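Side-chain contacts in histidine triad protein (Bacillus subtilis, PDB 1Y23), which probably binds and hydrolyses nucleotide substrates, as other histidine triad (HIT) proteins do, and holds a zinc ion: residues Thr42-Lys47 / Pro69-Ala74; Ser19-Val22 / Val28-Phe31; Arg73-Glu78 / Ile105-Gly110. One frame throughout, in Å; residues are numbered along the deposited sequence.

Contact 1 of 3, residues Thr42-Lys47 / Pro69-Ala74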
loop_
_atom_site.group_PDB
_atom_site.type_symbol
_atom_site.label_atom_id
_atom_site.label_comp_id
_atom_site.label_asym_id
_atom_site.label_seq_id
_atom_site.Cartn_x
_atom_site.Cartn_y
_atom_site.Cartn_z
ATOM N N THR B 42 6.357 -3.192 -10.560
ATOM C CA THR B 42 7.541 -2.671 -9.882
ATOM C C THR B 42 7.600 -2.904 -8.369
ATOM O O THR B 42 6.576 -2.910 -7.687
ATOM C CB THR B 42 7.663 -1.148 -10.124
ATOM O OG1 THR B 42 7.672 -0.884 -11.533
ATOM C CG2 THR B 42 8.939 -0.607 -9.511
ATOM N N LEU B 43 8.812 -3.092 -7.858
ATOM C CA LEU B 43 9.035 -3.254 -6.425
ATOM C C LEU B 43 9.787 -2.028 -5.924
ATOM O O LEU B 43 10.840 -1.680 -6.456
ATOM C CB LEU B 43 9.868 -4.494 -6.130
ATOM C CG LEU B 43 9.082 -5.795 -6.202
ATOM C CD1 LEU B 43 10.051 -6.968 -6.262
ATOM C CD2 LEU B 43 8.152 -5.893 -4.982
ATOM N N VAL B 44 9.236 -1.370 -4.908
ATOM C CA VAL B 44 9.861 -0.191 -4.329
ATOM C C VAL B 44 10.257 -0.563 -2.910
ATOM O O VAL B 44 9.402 -0.838 -2.058
ATOM C CB VAL B 44 8.892 1.010 -4.279
ATOM C CG1 VAL B 44 9.605 2.236 -3.751
ATOM C CG2 VAL B 44 8.316 1.281 -5.654
ATOM N N ILE B 45 11.557 -0.582 -2.658
ATOM C CA ILE B 45 12.049 -0.944 -1.343
ATOM C C ILE B 45 13.066 0.063 -0.822
ATOM O O ILE B 45 13.672 0.799 -1.594
ATOM C CB ILE B 45 12.719 -2.349 -1.374
ATOM C CG1 ILE B 45 14.126 -2.260 -1.969
ATOM C CG2 ILE B 45 11.898 -3.294 -2.253
ATOM C CD1 ILE B 45 14.902 -3.561 -1.917
ATOM N N PRO B 46 13.235 0.133 0.508
ATOM C CA PRO B 46 14.202 1.050 1.119
ATOM C C PRO B 46 15.513 0.276 1.153
ATOM O O PRO B 46 15.491 -0.946 1.238
ATOM C CB PRO B 46 13.635 1.259 2.514
ATOM C CG PRO B 46 13.082 -0.091 2.814
ATOM C CD PRO B 46 12.347 -0.434 1.536
ATOM N N LYS B 47 16.645 0.963 1.076
ATOM C CA LYS B 47 17.922 0.266 1.106
ATOM C C LYS B 47 18.178 -0.271 2.508
ATOM O O LYS B 47 18.828 -1.298 2.674
ATOM C CB LYS B 47 19.050 1.201 0.664
ATOM C CG LYS B 47 18.926 1.686 -0.797
ATOM C CD LYS B 47 20.176 2.447 -1.262
ATOM C CE LYS B 47 20.071 2.902 -2.711
ATOM N NZ LYS B 47 21.321 3.562 -3.191
ATOM N N PRO B 69 4.733 7.854 -5.128
ATOM C CA PRO B 69 3.907 8.630 -6.059
ATOM C C PRO B 69 4.643 8.910 -7.369
ATOM O O PRO B 69 4.070 8.784 -8.456
ATOM C CB PRO B 69 3.613 9.904 -5.271
ATOM C CG PRO B 69 3.590 9.412 -3.848
ATOM C CD PRO B 69 4.810 8.525 -3.819
ATOM N N LYS B 70 5.916 9.281 -7.261
ATOM C CA LYS B 70 6.720 9.579 -8.441
ATOM C C LYS B 70 6.768 8.367 -9.369
ATOM O O LYS B 70 6.480 8.476 -10.561
ATOM C CB LYS B 70 8.147 9.962 -8.039
ATOM C CG LYS B 70 8.259 11.191 -7.154
ATOM C CD LYS B 70 9.712 11.416 -6.754
ATOM C CE LYS B 70 9.934 12.761 -6.096
ATOM N NZ LYS B 70 9.258 12.877 -4.796
ATOM N N ILE B 71 7.136 7.220 -8.815
ATOM C CA ILE B 71 7.226 6.000 -9.601
ATOM C C ILE B 71 5.869 5.621 -10.177
ATOM O O ILE B 71 5.776 5.199 -11.332
ATOM C CB ILE B 71 7.793 4.848 -8.749
ATOM C CG1 ILE B 71 9.218 5.215 -8.306
ATOM C CG2 ILE B 71 7.803 3.551 -9.545
ATOM C CD1 ILE B 71 9.855 4.249 -7.316
ATOM N N ALA B 72 4.813 5.785 -9.388
ATOM C CA ALA B 72 3.470 5.460 -9.864
ATOM C C ALA B 72 3.100 6.305 -11.086
ATOM O O ALA B 72 2.594 5.777 -12.077
ATOM C CB ALA B 72 2.449 5.670 -8.751
ATOM N N ARG B 73 3.343 7.613 -11.021
ATOM C CA ARG B 73 3.021 8.486 -12.149
ATOM C C ARG B 73 3.849 8.129 -13.380
ATOM O O ARG B 73 3.358 8.189 -14.503
ATOM C CB ARG B 73 3.272 9.951 -11.797
ATOM C CG ARG B 73 2.196 10.603 -10.960
ATOM C CD ARG B 73 2.451 12.102 -10.872
ATOM N NE ARG B 73 3.756 12.381 -10.280
ATOM C CZ ARG B 73 3.966 12.582 -8.982
ATOM N NH1 ARG B 73 2.943 12.540 -8.134
ATOM N NH2 ARG B 73 5.199 12.816 -8.537
ATOM N N ALA B 74 5.108 7.769 -13.159
ATOM C CA ALA B 74 5.999 7.404 -14.249
ATOM C C ALA B 74 5.443 6.195 -14.991
ATOM O O ALA B 74 5.392 6.177 -16.221
ATOM C CB ALA B 74 7.385 7.094 -13.708
#
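I71 of helix 67-79 lies against V44 and T42 of strand 42-46, and these three side chains account for the whole contact, which buries 110 Å² in all. I71 loses the largest share and is met by both strand residues. Its CG1 stands anti to its own carbonyl carbon (chi1 -62°) and CD1 continues the chain in an extended line (chi2 173°), which carries the methyl away from the helix toward the sheet. V44 reaches out from the strand to meet it tip to tip. CD1 of I71 lies 3.7 Å from CG2 of V44 and 4.1 Å from CG1 of V44, so one methyl faces both arms of the valine fork. The CA atoms of V44 and I71 remain 8.5 Å apart, a gap bridged by side chains alone. The other branch of I71 serves T42: its CG2 is 4.3 Å from CG2 of T42, a looser approach. The threonine turns its methyl to this partner while its OG1 is hydrogen-bonded to the carbonyl oxygen of G40.

Strand alternation explains the choice of residues. T42 and V44 face the helix, whereas L43 and I45 pack against F9 of helix 8-13. On the helix, K70 and R73 lead elsewhere: the ammonium group of K70 forms a salt bridge with D58 of the second subunit, and R73 NH1 is hydrogen-bonded to the carbonyl oxygen of Y54 of that subunit.

No hydrogen bond or salt bridge crosses between the two segments. The chemistry is therefore purely apolar: non-directional methyl packing, in which I71 also touches A30 and I105, holds the helix on this face of the antiparallel sheet.

Contact 2 of 3, residues Ser19-Val22 / Val28-Phe31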
loop_
_atom_site.group_PDB
_atom_site.type_symbol
_atom_site.label_atom_id
_atom_site.label_comp_id
_atom_site.label_asym_id
_atom_site.label_seq_id
_atom_site.Cartn_x
_atom_site.Cartn_y
_atom_site.Cartn_z
ATOM N N SER B 19 19.334 -6.489 -11.633
ATOM C CA SER B 19 17.941 -6.056 -11.542
ATOM C C SER B 19 17.614 -5.017 -12.605
ATOM O O SER B 19 18.506 -4.365 -13.147
ATOM C CB SER B 19 17.648 -5.485 -10.144
ATOM O OG SER B 19 18.502 -4.397 -9.824
ATOM N N ALA B 20 16.331 -4.882 -12.920
ATOM C CA ALA B 20 15.883 -3.899 -13.902
ATOM C C ALA B 20 15.423 -2.696 -13.081
ATOM O O ALA B 20 14.262 -2.623 -12.665
ATOM C CB ALA B 20 14.728 -4.467 -14.722
ATOM N N LYS B 21 16.353 -1.771 -12.842
ATOM C CA LYS B 21 16.098 -0.570 -12.042
ATOM C C LYS B 21 15.247 0.496 -12.726
ATOM O O LYS B 21 15.362 0.730 -13.927
ATOM C CB LYS B 21 17.429 0.051 -11.589
ATOM C CG LYS B 21 18.318 -0.899 -10.789
ATOM C CD LYS B 21 19.522 -0.191 -10.162
ATOM C CE LYS B 21 20.409 -1.175 -9.389
ATOM N NZ LYS B 21 21.527 -0.524 -8.655
ATOM N N VAL B 22 14.386 1.143 -11.951
ATOM C CA VAL B 22 13.533 2.182 -12.501
ATOM C C VAL B 22 13.725 3.470 -11.723
ATOM O O VAL B 22 13.499 4.567 -12.237
ATOM C CB VAL B 22 12.059 1.765 -12.451
ATOM C CG1 VAL B 22 11.873 0.476 -13.240
ATOM C CG2 VAL B 22 11.623 1.569 -11.011
ATOM N N VAL B 28 16.235 4.848 -1.203
ATOM C CA VAL B 28 15.277 4.017 -1.901
ATOM C C VAL B 28 15.819 3.369 -3.171
ATOM O O VAL B 28 16.721 3.895 -3.820
ATOM C CB VAL B 28 14.021 4.843 -2.269
ATOM C CG1 VAL B 28 12.953 3.941 -2.864
ATOM C CG2 VAL B 28 13.476 5.551 -1.024
ATOM N N LEU B 29 15.260 2.214 -3.507
ATOM C CA LEU B 29 15.623 1.493 -4.709
ATOM C C LEU B 29 14.361 0.822 -5.244
ATOM O O LEU B 29 13.667 0.093 -4.521
ATOM C CB LEU B 29 16.693 0.433 -4.431
ATOM C CG LEU B 29 17.162 -0.375 -5.660
ATOM C CD1 LEU B 29 17.717 0.575 -6.733
ATOM C CD2 LEU B 29 18.239 -1.367 -5.246
ATOM N N ALA B 30 14.063 1.096 -6.512
ATOM C CA ALA B 30 12.906 0.527 -7.190
ATOM C C ALA B 30 13.381 -0.281 -8.401
ATOM O O ALA B 30 14.332 0.104 -9.088
ATOM C CB ALA B 30 11.964 1.630 -7.629
ATOM N N PHE B 31 12.719 -1.406 -8.647
ATOM C CA PHE B 31 13.067 -2.286 -9.756
ATOM C C PHE B 31 11.913 -3.212 -10.125
ATOM O O PHE B 31 11.060 -3.529 -9.295
ATOM C CB PHE B 31 14.308 -3.112 -9.402
ATOM C CG PHE B 31 14.200 -3.847 -8.097
ATOM C CD1 PHE B 31 13.521 -5.059 -8.016
ATOM C CD2 PHE B 31 14.775 -3.321 -6.941
ATOM C CE1 PHE B 31 13.416 -5.740 -6.805
ATOM C CE2 PHE B 31 14.678 -3.991 -5.724
ATOM C CZ PHE B 31 13.996 -5.205 -5.652
#
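A30 O is the polar atom on which V22 and K21 converge. V22 N donates to it at 3.0 Å, with an almost straight N-H...O angle of 169°, although the donor stands 46° out of the carbonyl plane. K21 adds a longer CA-H...O contact, its CA being 3.5 Å from A30 O. Alongside this bond K21 and F31 form an antiparallel non-hydrogen-bonded pair with CA atoms 4.2 Å apart. On the far side of that pair A20 O approaches F31 CA at 3.2 Å, a second CA-H...O contact, more bent than the first.

The side chains sort by face. V22 and A30 touch through V22 CG2 and A30 CB at 3.4 Å, tighter than usual for two carbons. F31 CB, by contrast, sits beside the A20 carbonyl and 4.2 Å from S19 CB. With chi1 of 53°, CG of F31 lies between its backbone N and carbonyl carbon, and the ring leads away from 19-22 toward the next strand. The aliphatic part of K21 is extended and crosses L29 obliquely, with K21 CD 4.0 Å from L29 CD1. CD and CE thus touch one leucine methyl, while NZ is paired with E24 in a salt bridge.

The contact joins the beta hairpin of strands 21-24 and 28-32 at one edge of the chain's sheet, with S19 and A20 leading into its first strand. F31 packs on L43 and I45 of strand 42-46, and F31 and L29 also meet helix 8-13 through I12 and I13 respectively. A30 instead meets I71 of helix 67-79. V22 also lies against S135 of the second subunit, and A20 against Q132 of that subunit.

Contact 3 of 3, residues Arg73-Glu78 / Ile105-Gly110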
loop_
_atom_site.group_PDB
_atom_site.type_symbol
_atom_site.label_atom_id
_atom_site.label_comp_id
_atom_site.label_asym_id
_atom_site.label_seq_id
_atom_site.Cartn_x
_atom_site.Cartn_y
_atom_site.Cartn_z
ATOM N N ARG B 73 3.343 7.613 -11.021
ATOM C CA ARG B 73 3.021 8.486 -12.149
ATOM C C ARG B 73 3.849 8.129 -13.380
ATOM O O ARG B 73 3.358 8.189 -14.503
ATOM C CB ARG B 73 3.272 9.951 -11.797
ATOM C CG ARG B 73 2.196 10.603 -10.960
ATOM C CD ARG B 73 2.451 12.102 -10.872
ATOM N NE ARG B 73 3.756 12.381 -10.280
ATOM C CZ ARG B 73 3.966 12.582 -8.982
ATOM N NH1 ARG B 73 2.943 12.540 -8.134
ATOM N NH2 ARG B 73 5.199 12.816 -8.537
ATOM N N ALA B 74 5.108 7.769 -13.159
ATOM C CA ALA B 74 5.999 7.404 -14.249
ATOM C C ALA B 74 5.443 6.195 -14.991
ATOM O O ALA B 74 5.392 6.177 -16.221
ATOM C CB ALA B 74 7.385 7.094 -13.708
ATOM N N ILE B 75 5.019 5.185 -14.239
ATOM C CA ILE B 75 4.470 3.975 -14.837
ATOM C C ILE B 75 3.160 4.273 -15.539
ATOM O O ILE B 75 2.892 3.730 -16.611
ATOM C CB ILE B 75 4.225 2.877 -13.778
ATOM C CG1 ILE B 75 5.555 2.411 -13.193
ATOM C CG2 ILE B 75 3.495 1.699 -14.403
ATOM C CD1 ILE B 75 5.399 1.415 -12.063
ATOM N N ARG B 76 2.346 5.138 -14.940
ATOM C CA ARG B 76 1.053 5.494 -15.524
ATOM C C ARG B 76 1.217 6.234 -16.842
ATOM O O ARG B 76 0.441 6.031 -17.778
ATOM C CB ARG B 76 0.235 6.368 -14.562
ATOM C CG ARG B 76 -1.137 6.760 -15.120
ATOM C CD ARG B 76 -1.651 8.063 -14.513
ATOM N NE ARG B 76 -0.694 9.156 -14.692
ATOM C CZ ARG B 76 -0.902 10.415 -14.310
ATOM N NH1 ARG B 76 -2.046 10.759 -13.726
ATOM N NH2 ARG B 76 0.045 11.329 -14.499
ATOM N N ASP B 77 2.216 7.108 -16.913
ATOM C CA ASP B 77 2.450 7.869 -18.136
ATOM C C ASP B 77 3.073 7.010 -19.236
ATOM O O ASP B 77 2.785 7.202 -20.415
ATOM C CB ASP B 77 3.370 9.068 -17.878
ATOM C CG ASP B 77 2.771 10.079 -16.921
ATOM O OD1 ASP B 77 1.530 10.126 -16.778
ATOM O OD2 ASP B 77 3.552 10.847 -16.326
ATOM N N GLU B 78 3.926 6.068 -18.847
ATOM C CA GLU B 78 4.595 5.214 -19.818
ATOM C C GLU B 78 3.684 4.195 -20.493
ATOM O O GLU B 78 3.773 3.992 -21.705
ATOM C CB GLU B 78 5.770 4.483 -19.160
ATOM C CG GLU B 78 6.532 3.537 -20.091
ATOM C CD GLU B 78 7.046 4.224 -21.349
ATOM O OE1 GLU B 78 7.811 5.207 -21.232
ATOM O OE2 GLU B 78 6.687 3.776 -22.459
ATOM N N ILE B 105 3.875 -2.033 -6.979
ATOM C CA ILE B 105 3.182 -1.009 -7.743
ATOM C C ILE B 105 2.652 -1.760 -8.953
ATOM O O ILE B 105 3.393 -2.061 -9.889
ATOM C CB ILE B 105 4.135 0.113 -8.182
ATOM C CG1 ILE B 105 4.657 0.840 -6.934
ATOM C CG2 ILE B 105 3.413 1.078 -9.113
ATOM C CD1 ILE B 105 5.502 2.053 -7.231
ATOM N N ILE B 106 1.363 -2.076 -8.925
ATOM C CA ILE B 106 0.768 -2.855 -9.998
ATOM C C ILE B 106 -0.157 -2.096 -10.933
ATOM O O ILE B 106 -1.250 -1.687 -10.556
ATOM C CB ILE B 106 0.014 -4.066 -9.416
ATOM C CG1 ILE B 106 0.959 -4.863 -8.498
ATOM C CG2 ILE B 106 -0.497 -4.951 -10.541
ATOM C CD1 ILE B 106 0.255 -5.826 -7.555
ATOM N N PRO B 107 0.291 -1.876 -12.177
ATOM C CA PRO B 107 -0.543 -1.164 -13.146
ATOM C C PRO B 107 -1.628 -2.137 -13.589
ATOM O O PRO B 107 -1.401 -3.349 -13.625
ATOM C CB PRO B 107 0.442 -0.827 -14.264
ATOM C CG PRO B 107 1.372 -1.999 -14.238
ATOM C CD PRO B 107 1.608 -2.203 -12.756
ATOM N N ARG B 108 -2.810 -1.615 -13.894
ATOM C CA ARG B 108 -3.927 -2.457 -14.318
ATOM C C ARG B 108 -4.314 -2.159 -15.761
ATOM O O ARG B 108 -4.345 -1.002 -16.178
ATOM C CB ARG B 108 -5.133 -2.246 -13.388
ATOM C CG ARG B 108 -4.886 -2.677 -11.946
ATOM C CD ARG B 108 -4.601 -4.189 -11.864
ATOM N NE ARG B 108 -5.801 -5.009 -11.997
ATOM C CZ ARG B 108 -6.777 -5.068 -11.092
ATOM N NH1 ARG B 108 -7.831 -5.842 -11.299
ATOM N NH2 ARG B 108 -6.698 -4.365 -9.971
ATOM N N TYR B 109 -4.605 -3.208 -16.524
ATOM C CA TYR B 109 -4.985 -3.044 -17.926
ATOM C C TYR B 109 -6.332 -3.694 -18.248
ATOM O O TYR B 109 -6.849 -3.555 -19.355
ATOM C CB TYR B 109 -3.898 -3.631 -18.826
ATOM C CG TYR B 109 -2.519 -3.044 -18.587
ATOM C CD1 TYR B 109 -1.554 -3.748 -17.868
ATOM C CD2 TYR B 109 -2.181 -1.784 -19.087
ATOM C CE1 TYR B 109 -0.281 -3.212 -17.655
ATOM C CE2 TYR B 109 -0.911 -1.236 -18.880
ATOM C CZ TYR B 109 0.032 -1.957 -18.167
ATOM O OH TYR B 109 1.294 -1.437 -17.977
ATOM N N GLY B 110 -6.893 -4.405 -17.273
ATOM C CA GLY B 110 -8.173 -5.055 -17.477
ATOM C C GLY B 110 -8.063 -6.562 -17.600
ATOM O O GLY B 110 -7.535 -7.231 -16.707
#
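I75 of helix 67-79 touches I105 and P107 of strand 103-108, sending one branch to each. At CB the side chain divides. CG2, placed anti to the backbone N, meets CB of P107 at 4.0 Å. CG1, anti to the carbonyl carbon (chi1 -66°), carries the chain on to CD1, and chi2 of 175° keeps the path extended. The terminal CD1 then arrives 3.6 Å from CG2 of I105, the shortest approach between these segments. I105 also has its CG2 anti to its backbone N, and the two isoleucines pass at a slant rather than end on. The proline offers one ring carbon to the same side chain, so I75 touches two strand residues, one with each branch.

Polar groups of the helix stay on other faces. R76 turns the edge of its guanidinium to the D77 carboxylate, NH2 meeting OD1 of D77 in a salt bridge at 3.0 Å on the syn side, supplemented by a weak bond from NE. R76 also makes a cation-pi contact with Y54 of the second subunit, while E78 forms a salt bridge with R141 of that subunit.

I105 and I106 are the closing pair of the family's His-φ-His-φ-His-φ-φ signature, in which φ is a hydrophobic residue. Their side chains part: I105 joins I75 and also packs on V44 of the adjacent strand 42-46, whereas I106 turns to F115 of strand 115-119 and to W119 of the second subunit. Helix 67-79 thus packs on one face of strand 103-108, opposite the side occupied by I106.

In the fold
Contacts 1 and 3 share helix residues R73 and A74, and a probable hydrogen bond, T42 O to I105 N at 2.9 Å, joins their strands. V44 CG2 and I105 CD1, 3.3 Å apart, merge the two apolar patches. Contact 2 lies on the other flank of strand 42-46, with L43 N and F31 O probably hydrogen-bonded at 2.7 Å. Contacts 2 and 3 do not touch; their nearest atoms are about 6 Å apart. The zinc ion, bound by C7, C10, H49 and H100, lies about 9 Å from the F31 side chain. H100 opens the family motif, probably catalytic, that runs through H102, touched by L43 and I45, and H104 to I105 and I106 of contact 3.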